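PDB 1Y9W: acetyltransferase from Bacillus cereus, which probably transfers an acyl group, most likely acetyl from acetyl-CoA as in other GNAT-family enzymes, to an acceptor that is not identified. Local coordinates for residues N8-R11 and I12-E15; K18-V21 and I22-N25. All coordinates share one frame; numbering follows the deposited sequence.

Overall arrangement
Both contacts are local and lie on helix 11-27, their centres about 14 Å apart and well out from the middle of the chain. Interaction 1 is where the helix starts: no residue in it is buried, and its chemistry is polar, a threonine and a glutamate closing the first turn on each other. Interaction 2 lies further along, where an unbroken run of four i to i+4 backbone bonds holds the two segments and the side chains add a mix of aliphatic and polar neighbours; Val21 is its one buried residue. The two follow one another in sequence without other touch. Both meet the second subunit, interaction 1 through a shared sheet and salt bridges to residues of that subunit, interaction 2 mainly through packing.

Interaction 1. Residues N8-R11 and I12-E15; sequences NGTR and IEGE
Thr10 and Glu13 close the start of the helix as a capping box, each side chain serving the other's backbone. Thr10 is the N-cap. Its hydroxyl sits between its own backbone N and carbonyl carbon (chi1 68°), which turns OG1 to the first turn, where Thr10 OG1 accepts from Glu13 N at 3.2 Å; the position of OG1 is somewhat uncertain in the model. The return bond is shorter: Thr10 N donates a hydrogen bond to Glu13 OE1 at 2.7 Å, reaching the anti lone pair, the one turned away from OE2. Glu13 can do this because CG lies beside its own backbone N and the chain then runs extended, swinging the carboxylate back across Thr10 to its N-H. Glu13 OE1 also comes 3.3 Å from Thr10 CG2.

Behind the box the helical bonds begin, Gly14 N to Thr10 O at 2.7 Å and Glu15 N to Arg11 O at 2.9 Å. Arg11 lays CB and CG against the backbone N of Ile12, then bends away to a salt bridge with Glu39 of the second subunit. Glu13 OE2 likewise pairs with Lys45 of that subunit, so one carboxylate completes the capping box through OE1 and reaches the second subunit through OE2. The cap joins strand 5-8 to helix 11-27, and at Asn8 that strand pairs antiparallel with a strand of the second subunit, carrying the sheet across the interface.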
loop_
_atom_site.group_PDB
_atom_site.type_symbol
_atom_site.label_atom_id
_atom_site.label_comp_id
_atom_site.label_asym_id
_atom_site.label_seq_id
_atom_site.Cartn_x
_atom_site.Cartn_y
_atom_site.Cartn_z
ATOM N N ASN A 8 23.587 -2.669 2.958
ATOM C CA ASN A 8 22.522 -1.736 2.621
ATOM C C ASN A 8 22.409 -1.690 1.112
ATOM O O ASN A 8 23.414 -1.750 0.411
ATOM C CB ASN A 8 22.842 -0.339 3.159
ATOM C CG ASN A 8 22.669 -0.240 4.661
ATOM O OD1 ASN A 8 21.552 -0.334 5.173
ATOM N ND2 ASN A 8 23.774 -0.058 5.379
ATOM N N GLY A 9 21.188 -1.596 0.609
ATOM C CA GLY A 9 21.005 -1.544 -0.827
ATOM C C GLY A 9 20.814 -0.124 -1.319
ATOM O O GLY A 9 20.478 0.772 -0.543
ATOM N N THR A 10 21.045 0.088 -2.610
ATOM C CA THR A 10 20.872 1.402 -3.211
ATOM C C THR A 10 19.454 1.470 -3.765
ATOM O O THR A 10 18.759 0.453 -3.836
ATOM C CB THR A 10 21.858 1.627 -4.371
ATOM O OG1 THR A 10 21.524 0.755 -5.459
ATOM C CG2 THR A 10 23.284 1.337 -3.920
ATOM N N ARG A 11 19.022 2.663 -4.158
ATOM C CA ARG A 11 17.684 2.810 -4.704
ATOM C C ARG A 11 17.478 1.878 -5.886
ATOM O O ARG A 11 16.450 1.206 -5.977
ATOM C CB ARG A 11 17.420 4.249 -5.142
ATOM C CG ARG A 11 16.111 4.403 -5.912
ATOM C CD ARG A 11 15.559 5.820 -5.830
ATOM N NE ARG A 11 15.228 6.209 -4.456
ATOM C CZ ARG A 11 14.275 5.649 -3.712
ATOM N NH1 ARG A 11 13.530 4.658 -4.195
ATOM N NH2 ARG A 11 14.067 6.079 -2.475
ATOM N N ILE A 12 18.450 1.836 -6.794
ATOM C CA ILE A 12 18.332 0.966 -7.958
ATOM C C ILE A 12 18.197 -0.482 -7.499
ATOM O O ILE A 12 17.389 -1.234 -8.034
ATOM C CB ILE A 12 19.557 1.082 -8.922
ATOM C CG1 ILE A 12 20.831 0.582 -8.233
ATOM C CG2 ILE A 12 19.723 2.526 -9.386
ATOM C CD1 ILE A 12 21.998 0.343 -9.184
ATOM N N GLU A 13 18.983 -0.869 -6.500
ATOM C CA GLU A 13 18.926 -2.231 -5.991
ATOM C C GLU A 13 17.577 -2.502 -5.327
ATOM O O GLU A 13 17.051 -3.613 -5.403
ATOM C CB GLU A 13 20.079 -2.474 -5.019
ATOM C CG GLU A 13 21.449 -2.332 -5.678
ATOM C CD GLU A 13 22.608 -2.501 -4.706
ATOM O OE1 GLU A 13 22.561 -1.907 -3.604
ATOM O OE2 GLU A 13 23.575 -3.215 -5.053
ATOM N N GLY A 14 17.012 -1.481 -4.693
ATOM C CA GLY A 14 15.715 -1.641 -4.060
ATOM C C GLY A 14 14.644 -1.862 -5.112
ATOM O O GLY A 14 13.678 -2.589 -4.895
ATOM N N GLU A 15 14.821 -1.228 -6.265
ATOM C CA GLU A 15 13.878 -1.354 -7.372
ATOM C C GLU A 15 14.035 -2.738 -7.992
ATOM O O GLU A 15 13.080 -3.303 -8.517
ATOM C CB GLU A 15 14.158 -0.276 -8.424
ATOM C CG GLU A 15 13.144 -0.183 -9.553
ATOM C CD GLU A 15 11.783 0.307 -9.086
ATOM O OE1 GLU A 15 11.733 1.126 -8.140
ATOM O OE2 GLU A 15 10.762 -0.111 -9.675
#

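Interaction 2. Residues K18-V21 and I22-N25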
loop_
_atom_site.group_PDB
_atom_site.type_symbol
_atom_site.label_atom_id
_atom_site.label_comp_id
_atom_site.label_asym_id
_atom_site.label_seq_id
_atom_site.Cartn_x
_atom_site.Cartn_y
_atom_site.Cartn_z
ATOM N N LYS A 18 12.188 -5.275 -5.843
ATOM C CA LYS A 18 10.770 -5.133 -6.145
ATOM C C LYS A 18 10.374 -5.874 -7.420
ATOM O O LYS A 18 9.352 -6.561 -7.448
ATOM C CB LYS A 18 10.411 -3.646 -6.287
ATOM C CG LYS A 18 8.998 -3.396 -6.779
ATOM C CD LYS A 18 8.705 -1.913 -6.908
ATOM C CE LYS A 18 7.269 -1.672 -7.355
ATOM N NZ LYS A 18 6.885 -0.234 -7.231
ATOM N N ASN A 19 11.179 -5.723 -8.472
ATOM C CA ASN A 19 10.904 -6.374 -9.754
ATOM C C ASN A 19 11.115 -7.887 -9.714
ATOM O O ASN A 19 10.400 -8.638 -10.381
ATOM C CB ASN A 19 11.762 -5.756 -10.860
ATOM C CG ASN A 19 11.413 -4.305 -11.120
ATOM O OD1 ASN A 19 10.242 -3.953 -11.269
ATOM N ND2 ASN A 19 12.428 -3.455 -11.182
ATOM N N LYS A 20 12.101 -8.335 -8.945
ATOM C CA LYS A 20 12.343 -9.763 -8.819
ATOM C C LYS A 20 11.133 -10.373 -8.104
ATOM O O LYS A 20 10.716 -11.487 -8.419
ATOM C CB LYS A 20 13.625 -10.007 -8.032
ATOM C CG LYS A 20 14.877 -9.523 -8.749
ATOM C CD LYS A 20 15.505 -10.614 -9.602
ATOM C CE LYS A 20 14.594 -11.075 -10.721
ATOM N NZ LYS A 20 15.170 -12.266 -11.414
ATOM N N VAL A 21 10.563 -9.630 -7.154
ATOM C CA VAL A 21 9.382 -10.087 -6.420
ATOM C C VAL A 21 8.158 -10.133 -7.329
ATOM O O VAL A 21 7.350 -11.061 -7.252
ATOM C CB VAL A 21 9.036 -9.160 -5.233
ATOM C CG1 VAL A 21 7.671 -9.510 -4.696
ATOM C CG2 VAL A 21 10.067 -9.307 -4.136
ATOM N N ILE A 22 8.011 -9.121 -8.179
ATOM C CA ILE A 22 6.880 -9.067 -9.103
ATOM C C ILE A 22 7.022 -10.175 -10.158
ATOM O O ILE A 22 6.046 -10.850 -10.515
ATOM C CB ILE A 22 6.809 -7.689 -9.806
ATOM C CG1 ILE A 22 6.650 -6.581 -8.757
ATOM C CG2 ILE A 22 5.645 -7.660 -10.792
ATOM C CD1 ILE A 22 6.626 -5.178 -9.340
ATOM N N GLN A 23 8.248 -10.352 -10.645
ATOM C CA GLN A 23 8.546 -11.369 -11.641
ATOM C C GLN A 23 8.174 -12.750 -11.104
ATOM O O GLN A 23 7.496 -13.522 -11.783
ATOM C CB GLN A 23 10.033 -11.322 -11.998
ATOM C CG GLN A 23 10.557 -12.586 -12.656
ATOM C CD GLN A 23 12.038 -12.508 -12.975
ATOM O OE1 GLN A 23 12.441 -11.854 -13.937
ATOM N NE2 GLN A 23 12.857 -13.170 -12.163
ATOM N N TYR A 24 8.619 -13.046 -9.882
ATOM C CA TYR A 24 8.337 -14.327 -9.232
ATOM C C TYR A 24 6.839 -14.512 -9.029
ATOM O O TYR A 24 6.305 -15.589 -9.275
ATOM C CB TYR A 24 9.061 -14.409 -7.882
ATOM C CG TYR A 24 8.740 -15.647 -7.058
ATOM C CD1 TYR A 24 9.137 -16.922 -7.474
ATOM C CD2 TYR A 24 8.033 -15.539 -5.858
ATOM C CE1 TYR A 24 8.836 -18.069 -6.708
ATOM C CE2 TYR A 24 7.727 -16.673 -5.089
ATOM C CZ TYR A 24 8.131 -17.932 -5.518
ATOM O OH TYR A 24 7.829 -19.040 -4.749
ATOM N N ASN A 25 6.162 -13.462 -8.575
ATOM C CA ASN A 25 4.718 -13.536 -8.367
ATOM C C ASN A 25 4.048 -13.930 -9.679
ATOM O O ASN A 25 3.280 -14.891 -9.743
ATOM C CB ASN A 25 4.155 -12.181 -7.910
ATOM C CG ASN A 25 4.553 -11.818 -6.482
ATOM O OD1 ASN A 25 5.094 -12.642 -5.738
ATOM N ND2 ASN A 25 4.271 -10.577 -6.090
#
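Four backbone hydrogen bonds in a row bind 18-21 to 22-25: Ile22 N to Lys18 O, Gln23 N to Asn19 O, Tyr24 N to Lys20 O and Asn25 N to Val21 O. The shortest, from Gln23 N to Asn19 O, measures 2.8 Å.

Side-chain carbon contact follows the same spacing. Ile22 CG1 makes a close carbon-to-carbonyl approach, 3.0 Å from Lys18 O, because CG1 stands opposite its own carbonyl carbon (chi1 -60°). The aliphatic contact proper is made one carbon further out, where Ile22 CD1 lies 3.9 Å from Lys18 CG, alongside a lysine stretched out in the same direction.

This is the i to i+4 pattern of an alpha-helix, here the middle and later part of helix 11-27, the helix that follows the first strand of this GNAT-family chain. One side of it meets the second subunit: Lys18 packs on Phe68 of that chain, and Val21, with Lys20, on its Trp70.

Polar side chains mark the other positions. Lys20 curls toward Gln23, and the two chains run side by side. Asn25 folds its amide back over the preceding turn, with Asn25 CG 3.0 Å from Val21 O and Asn25 ND2 3.8 Å from the methyl Val21 CG1. With CG beside its own backbone N (chi1 -71°), the amide lies next to Val21, and Asn25 OD1 accepts a hydrogen bond from Gln108 of the second subunit.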